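Local coordinates for heme-binding protein A / AI-2 binding protein A (PDB 6OFQ) that binds peptide in the periplasm of Helicobacter pylori and probably delivers it to an ABC transporter for import, at residues Leu291-Leu296 with Asp436-Thr441; Ile156-Leu159 with Thr163-Phe166; Arg132-Ser135 with Ser140-Tyr143; Leu265-Asn270 with Lys514-Thr519. All blocks are in the same frame, centred on the assembly; numbering follows the deposited sequence.

Contact 1: Leu291-Leu296 with Asp436-Thr441; sequences LLASWL and DNFLYT
Helix-on-sheet packing in an alpha/beta lobe is illustrated by F438, the residue of helix 436-443 that reaches the start of strand 292-298 and meets L291 and A293 there. The strand belongs to a mixed sheet, with strands 423-429 and 497-510 as its neighbours. The backbones stay well apart, A293 CA and F438 CA being 9.3 Å from each other, and one aromatic side chain spans the gap. The phenyl group of F438 starts beside its backbone N and points away from its carbonyl carbon (chi1 -67°), a choice that sends the ring out from the helix, end first, at the strand. It is the edge of the ring that arrives, not a face. F438 CZ stands 3.5 Å from L291 O, and the oxygen lies in the plane of the ring, almost on the extended line from CG to CZ. The slightly positive C-H edge therefore faces a carbonyl oxygen, an approach that is probably mildly attractive. A little further round the same edge, A293 CB lies 4.2 Å from F438 CE2. The small methyl group points at the helix and lets the ring come close to the backbone. Other residues meet the ring as well: W428 of strand 423-429 edge-to-face, and F339 from a loop. W428 also bonds through its indole N-H to the side chain of N437, next to F438 in the helix. Such an aromatic side chain, set from a covering helix against a buried beta-sheet, is ordinary helix-on-sheet packing of an alpha/beta layer, here in a type II periplasmic binding protein.

Contact 2: Ile156-Leu159 with Thr163-Phe166; sequences IEAL and TIRF
I156, I164 and F166 form the apolar side of this antiparallel hairpin. I156 and F166 are a non-hydrogen-bonded pair whose side chains run side by side in the same direction, with I156 CD1 3.8 Å from F166 CE1. The other branch of the isoleucine, CG2, lies over a face of the phenyl ring and also meets I164 CG2 at 4.0 Å. A158, paired with I164, continues this surface. Between the strands the backbone bonds set the register: E157 N reaches R165 O at 2.9 Å, and R165 N returns to E157 O at 2.8 Å, nearly straight, with an N-H...O angle of 168°. Nearer the turn, L159 N bonds to T163 O at 2.9 Å. The opposite face carries E157 and R165; L159, at the corner where the chain turns, reaches over to R165. In the conformer described, one of two, R165 leaves its backbone with CG opposite N (chi1 177°) and then bends at chi3 (-74°), which lays the guanidinium flat under a leucine methyl: L159 CD1 sits 3.6 Å above the plane of the R165 guanidinium, over its centre. E157 runs alongside R165 without forming a salt bridge, its OE1 touching the methylene chain, while R165 NE is bonded to T93. A water stands 2.7 Å from E157 OE1 and 2.9 Å from R165 O, placed to bridge side chain and backbone. In the fold, strand 153-160 is the outermost of an antiparallel sheet; strand 163-168 continues inward to strand 91-96, and helix 116-127 covers the apolar face, its L120, F123 and M127 packing on I156.

Contact 3: Arg132-Ser135 with Ser140-Tyr143; sequences RYYS and SYKY
Y134 and Y141 cross at about a right angle, and the phenol oxygen of Y141 makes the hydrogen bond between the two segments. Y141 OH lies 3.5 Å from Y134 CD2, approaching that ring obliquely. Its proton goes elsewhere, to R132 O at 2.7 Å, and the carbonyl oxygen lies close to the plane of the Y141 ring, as suits a phenol O-H. At the acceptor the bond is moderately bent, with a C=O...O angle of 145° and the hydroxyl tilted 27° from the carbonyl plane. Y141 leaves its backbone beside N (chi1 -65°), which carries the hydroxyl across although the first side-chain bond does not point there. The aliphatic part of R132 runs past the same ring, R132 CG being 4.4 Å from Y141 CE2. On its own side, Y133 CD2 lies 3.9 Å above the plane of the Y134 ring, over its centre, and Y134 OH bonds to D45. R132 extends alongside its own loop, and its far end meets the carbonyls that follow: R132 NE donates to Y134 O at 2.9 Å from above the carbonyl plane, and R132 NH2 to S135 O at 2.9 Å, the latter oxygen lying in the guanidinium plane. A further bond from NH2 reaches K139 O. The chemistry implies a loop fixed by its main-chain oxygens: a buried phenol serves one carbonyl, an arginine serves three more, which is consistent with the chain from helix 116-127 being held against Y141, the N-cap residue of helix 142-147.

Contact 4: Leu265-Asn270 with Lys514-Thr519; sequences LMTGPN and KGYKTT
In both L265 and Y516 the CG atom lies opposite the backbone N, at chi1 160° and -177°, and each side chain is thereby extended toward the other across 9.2 Å between L265 CA and Y516 CA. They meet at about a right angle. Both leucine methyls lie on one side of the ring: L265 CD1 sits 4.3 Å above the ring plane of Y516, over its centre, whereas CD2 comes nearer the rim, 3.9 Å from Y516 CD1. The contact is apolar, and its fit depends on the fork rather than on any directional bond. T267, two residues further along and on the same side as L265, adds a looser touch, with T267 CG2 4.4 Å from Y516 OH. That hydroxyl is hydrogen-bonded to N524. M266, between them, faces the other way, onto R254 of helix 251-259. L265 also packs on L33 and F35 of strand 32-37, and V507 of strand 497-510 touches both L265 and Y516, closing a small apolar cluster. Strand 265-266, at the margin of a mixed sheet, is bonded through its backbone to A36 on one strand and to P508 on another, while the loop after strand 513-514 lays its tyrosine over it. Strand 497-510 also pairs with strand 292-298, so it runs between two sheets, consistent with a segment linking the lobes of the type II periplasmic binding fold.

The four contacts sample different parts of the fold rather than one cluster. Contacts 1 and 3, with centres 23 Å apart, do touch: T441 CG2 meets Y143 CE1 at 4.2 Å. D431 is bonded to both, through its backbone to N437 of contact 1 and through its carboxylate to Y143 of contact 3, as might be expected where two lobes close on a peptide. Contact 2 lies on the rim, about 28 Å from the chain centre and 22 Å from contact 3, centre to centre. Contact 4 closes a long excursion of the chain in which contact 1 is nested, their nearest atoms about 6 Å apart; its centre is 38 Å from that of contact 2.

Contact 1: Leu291-Leu296 with Asp436-Thr441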
loop_
_atom_site.group_PDB
_atom_site.type_symbol
_atom_site.label_atom_id
_atom_site.label_comp_id
_atom_site.label_asym_id
_atom_site.label_seq_id
_atom_site.Cartn_x
_atom_site.Cartn_y
_atom_site.Cartn_z
ATOM N N LEU A 291 -5.892 2.953 -8.798
ATOM C CA LEU A 291 -4.895 1.864 -8.842
ATOM C C LEU A 291 -5.145 0.869 -7.704
ATOM O O LEU A 291 -4.224 0.234 -7.184
ATOM C CB LEU A 291 -3.457 2.338 -8.813
ATOM C CG LEU A 291 -3.057 3.075 -10.084
ATOM C CD1 LEU A 291 -1.765 3.831 -9.906
ATOM C CD2 LEU A 291 -2.690 2.009 -11.111
ATOM N N LEU A 292 -6.414 0.734 -7.369
ATOM C CA LEU A 292 -6.884 -0.016 -6.199
ATOM C C LEU A 292 -7.587 -1.297 -6.569
ATOM O O LEU A 292 -8.342 -1.361 -7.541
ATOM C CB LEU A 292 -7.946 0.840 -5.467
ATOM C CG LEU A 292 -7.496 2.224 -4.998
ATOM C CD1 LEU A 292 -8.611 3.244 -4.841
ATOM C CD2 LEU A 292 -6.839 1.996 -3.645
ATOM N N ALA A 293 -7.445 -2.330 -5.743
ATOM C CA ALA A 293 -8.235 -3.541 -5.859
ATOM C C ALA A 293 -8.717 -3.935 -4.464
ATOM O O ALA A 293 -8.010 -3.703 -3.473
ATOM C CB ALA A 293 -7.468 -4.691 -6.491
ATOM N N SER A 294 -9.935 -4.470 -4.378
ATOM C CA SER A 294 -10.567 -4.924 -3.125
ATOM C C SER A 294 -11.181 -6.291 -3.378
ATOM O O SER A 294 -11.879 -6.493 -4.352
ATOM C CB SER A 294 -11.660 -3.892 -2.743
ATOM O OG SER A 294 -12.254 -4.276 -1.516
ATOM N N TRP A 295 -10.969 -7.209 -2.427
ATOM C CA TRP A 295 -11.348 -8.633 -2.661
ATOM C C TRP A 295 -11.595 -9.324 -1.332
ATOM O O TRP A 295 -11.412 -8.718 -0.280
ATOM C CB TRP A 295 -10.332 -9.386 -3.537
ATOM C CG TRP A 295 -8.982 -9.585 -2.929
ATOM C CD1 TRP A 295 -8.572 -10.641 -2.191
ATOM C CD2 TRP A 295 -7.893 -8.667 -2.938
ATOM N NE1 TRP A 295 -7.268 -10.477 -1.792
ATOM C CE2 TRP A 295 -6.812 -9.271 -2.246
ATOM C CE3 TRP A 295 -7.681 -7.418 -3.509
ATOM C CZ2 TRP A 295 -5.585 -8.642 -2.087
ATOM C CZ3 TRP A 295 -6.482 -6.804 -3.350
ATOM C CH2 TRP A 295 -5.454 -7.402 -2.623
ATOM N N LEU A 296 -12.036 -10.551 -1.409
ATOM C CA LEU A 296 -12.175 -11.358 -0.227
ATOM C C LEU A 296 -11.043 -12.382 -0.236
ATOM O O LEU A 296 -10.958 -13.190 -1.182
ATOM C CB LEU A 296 -13.569 -11.950 -0.230
ATOM C CG LEU A 296 -13.983 -12.785 0.978
ATOM C CD1 LEU A 296 -14.167 -11.927 2.230
ATOM C CD2 LEU A 296 -15.281 -13.528 0.690
ATOM N N ASP A 436 3.974 -6.920 -11.167
ATOM C CA ASP A 436 4.720 -7.616 -10.121
ATOM C C ASP A 436 4.296 -7.231 -8.704
ATOM O O ASP A 436 4.237 -8.072 -7.789
ATOM C CB ASP A 436 6.220 -7.361 -10.290
ATOM C CG ASP A 436 7.083 -8.136 -9.304
ATOM O OD1 ASP A 436 7.401 -7.521 -8.265
ATOM O OD2 ASP A 436 7.485 -9.245 -9.600
ATOM N N ASN A 437 3.951 -5.960 -8.543
ATOM C CA ASN A 437 3.624 -5.360 -7.222
ATOM C C ASN A 437 2.308 -5.950 -6.680
ATOM O O ASN A 437 2.048 -5.767 -5.467
ATOM C CB ASN A 437 3.586 -3.837 -7.359
ATOM C CG ASN A 437 3.183 -3.107 -6.073
ATOM O OD1 ASN A 437 2.102 -2.483 -6.047
ATOM N ND2 ASN A 437 3.979 -3.150 -5.042
ATOM N N PHE A 438 1.456 -6.507 -7.552
ATOM C CA PHE A 438 0.265 -7.214 -7.095
ATOM C C PHE A 438 0.539 -8.707 -7.138
ATOM O O PHE A 438 0.373 -9.436 -6.119
ATOM C CB PHE A 438 -1.025 -6.899 -7.889
ATOM C CG PHE A 438 -1.548 -5.475 -7.735
ATOM C CD1 PHE A 438 -0.874 -4.355 -8.266
ATOM C CD2 PHE A 438 -2.813 -5.281 -7.184
ATOM C CE1 PHE A 438 -1.468 -3.093 -8.155
ATOM C CE2 PHE A 438 -3.360 -4.002 -7.070
ATOM C CZ PHE A 438 -2.701 -2.918 -7.586
ATOM N N LEU A 439 0.814 -9.234 -8.321
ATOM C CA LEU A 439 0.892 -10.660 -8.492
ATOM C C LEU A 439 1.999 -11.290 -7.648
ATOM O O LEU A 439 1.758 -12.321 -7.005
ATOM C CB LEU A 439 1.092 -11.030 -9.944
ATOM C CG LEU A 439 0.000 -10.519 -10.901
ATOM C CD1 LEU A 439 0.425 -10.834 -12.336
ATOM C CD2 LEU A 439 -1.338 -11.161 -10.562
ATOM N N TYR A 440 3.194 -10.742 -7.604
ATOM C CA TYR A 440 4.261 -11.386 -6.852
ATOM C C TYR A 440 4.191 -11.040 -5.385
ATOM O O TYR A 440 4.269 -11.910 -4.483
ATOM C CB TYR A 440 5.643 -11.060 -7.434
ATOM C CG TYR A 440 6.705 -12.046 -6.966
ATOM C CD1 TYR A 440 6.762 -13.275 -7.591
ATOM C CD2 TYR A 440 7.555 -11.786 -5.919
ATOM C CE1 TYR A 440 7.670 -14.241 -7.193
ATOM C CE2 TYR A 440 8.505 -12.764 -5.531
ATOM C CZ TYR A 440 8.493 -13.956 -6.201
ATOM O OH TYR A 440 9.401 -15.024 -5.922
ATOM N N THR A 441 3.957 -9.777 -5.084
ATOM C CA THR A 441 3.983 -9.362 -3.696
ATOM C C THR A 441 2.843 -9.965 -2.894
ATOM O O THR A 441 2.995 -10.149 -1.684
ATOM C CB THR A 441 3.914 -7.833 -3.682
ATOM O OG1 THR A 441 5.011 -7.344 -4.454
ATOM C CG2 THR A 441 4.060 -7.208 -2.270
#

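Contact 2: Ile156-Leu159 with Thr163-Phe166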
loop_
_atom_site.group_PDB
_atom_site.type_symbol
_atom_site.label_atom_id
_atom_site.label_comp_id
_atom_site.label_asym_id
_atom_site.label_seq_id
_atom_site.Cartn_x
_atom_site.Cartn_y
_atom_site.Cartn_z
ATOM N N ILE A 156 25.351 -5.059 -1.711
ATOM C CA ILE A 156 25.279 -3.622 -1.663
ATOM C C ILE A 156 26.592 -3.068 -1.195
ATOM O O ILE A 156 27.036 -3.465 -0.117
ATOM C CB ILE A 156 24.134 -3.095 -0.780
ATOM C CG1 ILE A 156 22.898 -3.963 -0.923
ATOM C CG2 ILE A 156 23.927 -1.620 -0.988
ATOM C CD1 ILE A 156 21.782 -3.552 0.045
ATOM N N GLU A 157 27.158 -2.127 -1.956
ATOM C CA GLU A 157 28.475 -1.563 -1.653
ATOM C C GLU A 157 28.395 -0.057 -1.672
ATOM O O GLU A 157 27.859 0.530 -2.625
ATOM C CB GLU A 157 29.499 -1.928 -2.729
ATOM C CG GLU A 157 29.749 -3.402 -2.924
ATOM C CD GLU A 157 30.516 -3.568 -4.238
ATOM O OE1 GLU A 157 29.941 -3.703 -5.355
ATOM O OE2 GLU A 157 31.774 -3.463 -4.182
ATOM N N ALA A 158 29.031 0.580 -0.690
ATOM C CA ALA A 158 29.328 2.015 -0.728
ATOM C C ALA A 158 30.698 2.163 -1.389
ATOM O O ALA A 158 31.724 1.877 -0.773
ATOM C CB ALA A 158 29.353 2.657 0.664
ATOM N N LEU A 159 30.732 2.544 -2.645
ATOM C CA LEU A 159 31.988 2.676 -3.373
ATOM C C LEU A 159 32.695 3.939 -2.906
ATOM O O LEU A 159 33.942 3.933 -2.925
ATOM C CB LEU A 159 31.719 2.757 -4.886
ATOM C CG LEU A 159 31.155 1.420 -5.369
ATOM C CD1 LEU A 159 30.815 1.534 -6.846
ATOM C CD2 LEU A 159 32.010 0.211 -5.037
ATOM N N THR A 163 28.254 7.141 -3.407
ATOM C CA THR A 163 28.037 6.143 -4.495
ATOM C C THR A 163 27.692 4.781 -3.899
ATOM O O THR A 163 28.438 4.195 -3.123
ATOM C CB THR A 163 29.295 6.011 -5.421
ATOM O OG1 THR A 163 29.767 7.306 -5.769
ATOM C CG2 THR A 163 28.947 5.221 -6.696
ATOM N N ILE A 164 26.522 4.276 -4.327
ATOM C CA ILE A 164 26.040 2.978 -3.938
ATOM C C ILE A 164 25.900 2.049 -5.141
ATOM O O ILE A 164 25.349 2.440 -6.157
ATOM C CB ILE A 164 24.670 3.099 -3.192
ATOM C CG1 ILE A 164 24.848 3.694 -1.763
ATOM C CG2 ILE A 164 23.997 1.745 -3.143
ATOM C CD1 ILE A 164 25.312 2.675 -0.755
ATOM N N ARG A 165 26.431 0.842 -5.032
ATOM C CA ARG A 165 26.307 -0.150 -6.116
ATOM C C ARG A 165 25.598 -1.402 -5.617
ATOM O O ARG A 165 26.010 -2.000 -4.621
ATOM C CB ARG A 165 27.679 -0.555 -6.652
ATOM C CG ARG A 165 27.591 -1.633 -7.722
ATOM C CD ARG A 165 28.902 -1.797 -8.475
ATOM N NE ARG A 165 29.078 -0.651 -9.384
ATOM C CZ ARG A 165 30.219 -0.274 -9.972
ATOM N NH1 ARG A 165 31.373 -0.867 -9.729
ATOM N NH2 ARG A 165 30.217 0.770 -10.754
ATOM N N PHE A 166 24.500 -1.762 -6.275
ATOM C CA PHE A 166 23.797 -3.011 -6.056
ATOM C C PHE A 166 24.176 -3.990 -7.122
ATOM O O PHE A 166 24.252 -3.598 -8.307
ATOM C CB PHE A 166 22.263 -2.808 -6.183
ATOM C CG PHE A 166 21.630 -1.945 -5.133
ATOM C CD1 PHE A 166 21.100 -2.489 -3.955
ATOM C CD2 PHE A 166 21.506 -0.605 -5.364
ATOM C CE1 PHE A 166 20.500 -1.670 -3.005
ATOM C CE2 PHE A 166 20.888 0.222 -4.443
ATOM C CZ PHE A 166 20.431 -0.317 -3.256
HETATM O O HOH W 1 27.379 -4.461 -5.246
#

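Contact 3: Arg132-Ser135 with Ser140-Tyr143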
loop_
_atom_site.group_PDB
_atom_site.type_symbol
_atom_site.label_atom_id
_atom_site.label_comp_id
_atom_site.label_asym_id
_atom_site.label_seq_id
_atom_site.Cartn_x
_atom_site.Cartn_y
_atom_site.Cartn_z
ATOM N N ARG A 132 19.555 -6.269 12.151
ATOM C CA ARG A 132 18.142 -5.905 12.272
ATOM C C ARG A 132 17.864 -4.622 13.044
ATOM O O ARG A 132 16.785 -4.004 12.852
ATOM C CB ARG A 132 17.384 -7.087 12.895
ATOM C CG ARG A 132 16.149 -6.768 13.708
ATOM C CD ARG A 132 15.808 -8.006 14.524
ATOM N NE ARG A 132 14.630 -7.650 15.272
ATOM C CZ ARG A 132 13.382 -7.778 14.855
ATOM N NH1 ARG A 132 13.126 -8.299 13.665
ATOM N NH2 ARG A 132 12.379 -7.394 15.625
ATOM N N TYR A 133 18.752 -4.297 13.992
ATOM C CA TYR A 133 18.721 -3.090 14.822
ATOM C C TYR A 133 17.769 -3.246 15.998
ATOM O O TYR A 133 18.197 -3.213 17.175
ATOM C CB TYR A 133 18.446 -1.819 14.008
ATOM C CG TYR A 133 18.463 -0.559 14.835
ATOM C CD1 TYR A 133 19.682 0.051 15.134
ATOM C CD2 TYR A 133 17.264 0.002 15.287
ATOM C CE1 TYR A 133 19.696 1.236 15.882
ATOM C CE2 TYR A 133 17.270 1.172 16.058
ATOM C CZ TYR A 133 18.503 1.744 16.370
ATOM O OH TYR A 133 18.534 2.957 17.028
ATOM N N TYR A 134 16.481 -3.391 15.707
ATOM C CA TYR A 134 15.454 -3.576 16.720
ATOM C C TYR A 134 15.692 -4.890 17.453
ATOM O O TYR A 134 16.223 -5.839 16.937
ATOM C CB TYR A 134 14.071 -3.567 16.117
ATOM C CG TYR A 134 13.771 -2.251 15.438
ATOM C CD1 TYR A 134 13.525 -1.118 16.170
ATOM C CD2 TYR A 134 13.580 -2.184 14.073
ATOM C CE1 TYR A 134 13.217 0.108 15.605
ATOM C CE2 TYR A 134 13.329 -0.951 13.475
ATOM C CZ TYR A 134 13.053 0.159 14.231
ATOM O OH TYR A 134 12.761 1.359 13.664
ATOM N N SER A 135 15.301 -4.865 18.721
ATOM C CA SER A 135 15.332 -6.080 19.518
ATOM C C SER A 135 14.485 -7.165 18.924
ATOM O O SER A 135 13.497 -6.879 18.228
ATOM C CB SER A 135 14.745 -5.830 20.913
ATOM O OG SER A 135 15.737 -5.036 21.523
ATOM N N SER A 140 8.881 -6.616 12.257
ATOM C CA SER A 140 9.250 -7.408 11.115
ATOM C C SER A 140 9.361 -6.503 9.885
ATOM O O SER A 140 8.545 -5.593 9.682
ATOM C CB SER A 140 8.189 -8.439 10.813
ATOM O OG SER A 140 8.567 -9.184 9.670
ATOM N N TYR A 141 10.343 -6.803 9.022
ATOM C CA TYR A 141 10.511 -6.109 7.739
ATOM C C TYR A 141 9.686 -6.814 6.700
ATOM O O TYR A 141 10.186 -7.566 5.874
ATOM C CB TYR A 141 12.016 -6.063 7.391
ATOM C CG TYR A 141 12.840 -5.215 8.375
ATOM C CD1 TYR A 141 12.634 -3.849 8.513
ATOM C CD2 TYR A 141 13.892 -5.788 9.124
ATOM C CE1 TYR A 141 13.339 -3.065 9.417
ATOM C CE2 TYR A 141 14.688 -4.979 9.938
ATOM C CZ TYR A 141 14.402 -3.650 10.100
ATOM O OH TYR A 141 15.140 -2.895 10.989
ATOM N N LYS A 142 8.388 -6.513 6.749
ATOM C CA LYS A 142 7.399 -7.276 6.023
ATOM C C LYS A 142 7.479 -7.232 4.521
ATOM O O LYS A 142 7.442 -8.286 3.856
ATOM C CB LYS A 142 5.941 -6.924 6.457
ATOM C CG LYS A 142 5.611 -7.263 7.919
ATOM C CD LYS A 142 4.301 -6.592 8.369
ATOM C CE LYS A 142 4.027 -6.383 9.852
ATOM N NZ LYS A 142 2.616 -5.946 10.068
ATOM N N TYR A 143 7.590 -6.048 3.922
ATOM C CA TYR A 143 7.771 -5.970 2.498
ATOM C C TYR A 143 9.039 -6.684 2.105
ATOM O O TYR A 143 9.030 -7.340 1.056
ATOM C CB TYR A 143 7.844 -4.530 2.011
ATOM C CG TYR A 143 6.529 -3.903 1.521
ATOM C CD1 TYR A 143 6.117 -4.157 0.233
ATOM C CD2 TYR A 143 5.818 -2.965 2.255
ATOM C CE1 TYR A 143 4.986 -3.567 -0.313
ATOM C CE2 TYR A 143 4.686 -2.336 1.739
ATOM C CZ TYR A 143 4.324 -2.634 0.438
ATOM O OH TYR A 143 3.251 -1.934 -0.080
#

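Contact 4: Leu265-Asn270 with Lys514-Thr519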
loop_
_atom_site.group_PDB
_atom_site.type_symbol
_atom_site.label_atom_id
_atom_site.label_comp_id
_atom_site.label_asym_id
_atom_site.label_seq_id
_atom_site.Cartn_x
_atom_site.Cartn_y
_atom_site.Cartn_z
ATOM N N LEU A 265 -9.640 18.064 3.712
ATOM C CA LEU A 265 -9.381 17.060 2.667
ATOM C C LEU A 265 -9.519 15.740 3.419
ATOM O O LEU A 265 -8.989 15.591 4.517
ATOM C CB LEU A 265 -7.978 17.257 2.087
ATOM C CG LEU A 265 -7.228 16.155 1.333
ATOM C CD1 LEU A 265 -7.932 16.011 0.045
ATOM C CD2 LEU A 265 -5.812 16.603 1.025
ATOM N N MET A 266 -10.193 14.769 2.820
ATOM C CA MET A 266 -10.402 13.483 3.490
ATOM C C MET A 266 -10.376 12.295 2.543
ATOM O O MET A 266 -10.801 12.377 1.392
ATOM C CB MET A 266 -11.679 13.424 4.323
ATOM C CG MET A 266 -12.866 13.847 3.520
ATOM S SD MET A 266 -14.488 13.522 4.259
ATOM C CE MET A 266 -14.741 11.751 4.084
ATOM N N THR A 267 -9.920 11.163 3.069
ATOM C CA THR A 267 -10.038 9.903 2.349
ATOM C C THR A 267 -11.184 9.121 2.972
ATOM O O THR A 267 -11.637 9.379 4.113
ATOM C CB THR A 267 -8.700 9.117 2.394
ATOM O OG1 THR A 267 -8.337 8.897 3.767
ATOM C CG2 THR A 267 -7.644 9.921 1.584
ATOM N N GLY A 268 -11.615 8.141 2.183
ATOM C CA GLY A 268 -12.547 7.138 2.714
ATOM C C GLY A 268 -13.987 7.593 2.900
ATOM O O GLY A 268 -14.599 7.201 3.906
ATOM N N PRO A 269 -14.567 8.395 2.005
ATOM C CA PRO A 269 -15.950 8.839 2.227
ATOM C C PRO A 269 -16.918 7.653 2.249
ATOM O O PRO A 269 -16.705 6.660 1.516
ATOM C CB PRO A 269 -16.247 9.739 1.041
ATOM C CG PRO A 269 -15.379 9.175 -0.038
ATOM C CD PRO A 269 -14.105 8.767 0.658
ATOM N N ASN A 270 -18.045 7.827 2.938
ATOM C CA ASN A 270 -19.164 6.954 2.635
ATOM C C ASN A 270 -19.728 7.282 1.274
ATOM O O ASN A 270 -20.067 8.415 0.945
ATOM C CB ASN A 270 -20.284 7.186 3.630
ATOM C CG ASN A 270 -20.022 6.469 4.911
ATOM O OD1 ASN A 270 -19.437 5.358 4.956
ATOM N ND2 ASN A 270 -20.400 7.145 5.996
ATOM N N LYS A 514 -5.851 22.972 -3.420
ATOM C CA LYS A 514 -5.401 22.724 -4.784
ATOM C C LYS A 514 -4.143 21.889 -4.775
ATOM O O LYS A 514 -3.425 21.832 -3.775
ATOM C CB LYS A 514 -4.982 24.036 -5.428
ATOM C CG LYS A 514 -6.065 25.096 -5.488
ATOM C CD LYS A 514 -7.264 24.616 -6.242
ATOM C CE LYS A 514 -8.277 25.757 -6.299
ATOM N NZ LYS A 514 -9.299 25.374 -7.302
ATOM N N GLY A 515 -3.905 21.222 -5.916
ATOM C CA GLY A 515 -2.645 20.527 -6.087
ATOM C C GLY A 515 -2.649 19.070 -5.688
ATOM O O GLY A 515 -1.671 18.363 -6.016
ATOM N N TYR A 516 -3.627 18.657 -4.906
ATOM C CA TYR A 516 -3.712 17.243 -4.573
ATOM C C TYR A 516 -4.080 16.480 -5.842
ATOM O O TYR A 516 -4.908 16.956 -6.616
ATOM C CB TYR A 516 -4.755 17.009 -3.496
ATOM C CG TYR A 516 -4.880 15.574 -3.015
ATOM C CD1 TYR A 516 -4.008 15.085 -2.047
ATOM C CD2 TYR A 516 -5.801 14.706 -3.565
ATOM C CE1 TYR A 516 -4.135 13.808 -1.548
ATOM C CE2 TYR A 516 -5.934 13.420 -3.082
ATOM C CZ TYR A 516 -5.053 12.970 -2.127
ATOM O OH TYR A 516 -5.142 11.663 -1.634
ATOM N N LYS A 517 -3.560 15.267 -5.953
ATOM C CA LYS A 517 -3.860 14.437 -7.137
ATOM C C LYS A 517 -4.246 13.047 -6.652
ATOM O O LYS A 517 -3.561 12.434 -5.852
ATOM C CB LYS A 517 -2.675 14.443 -8.100
ATOM C CG LYS A 517 -2.597 15.722 -8.924
ATOM C CD LYS A 517 -1.458 15.814 -9.899
ATOM C CE LYS A 517 -1.551 17.084 -10.726
ATOM N NZ LYS A 517 -2.054 18.316 -10.086
ATOM N N THR A 518 -5.332 12.514 -7.220
ATOM C CA THR A 518 -5.748 11.154 -6.915
ATOM C C THR A 518 -5.005 10.113 -7.827
ATOM O O THR A 518 -5.083 8.925 -7.576
ATOM C CB THR A 518 -7.269 10.912 -7.118
ATOM O OG1 THR A 518 -7.577 11.224 -8.492
ATOM C CG2 THR A 518 -8.069 11.717 -6.129
ATOM N N THR A 519 -4.367 10.606 -8.875
ATOM C CA THR A 519 -3.675 9.788 -9.881
ATOM C C THR A 519 -2.265 9.435 -9.438
ATOM O O THR A 519 -1.652 10.101 -8.617
ATOM C CB THR A 519 -3.641 10.525 -11.224
ATOM O OG1 THR A 519 -3.020 11.807 -11.103
ATOM C CG2 THR A 519 -5.102 10.680 -11.763
#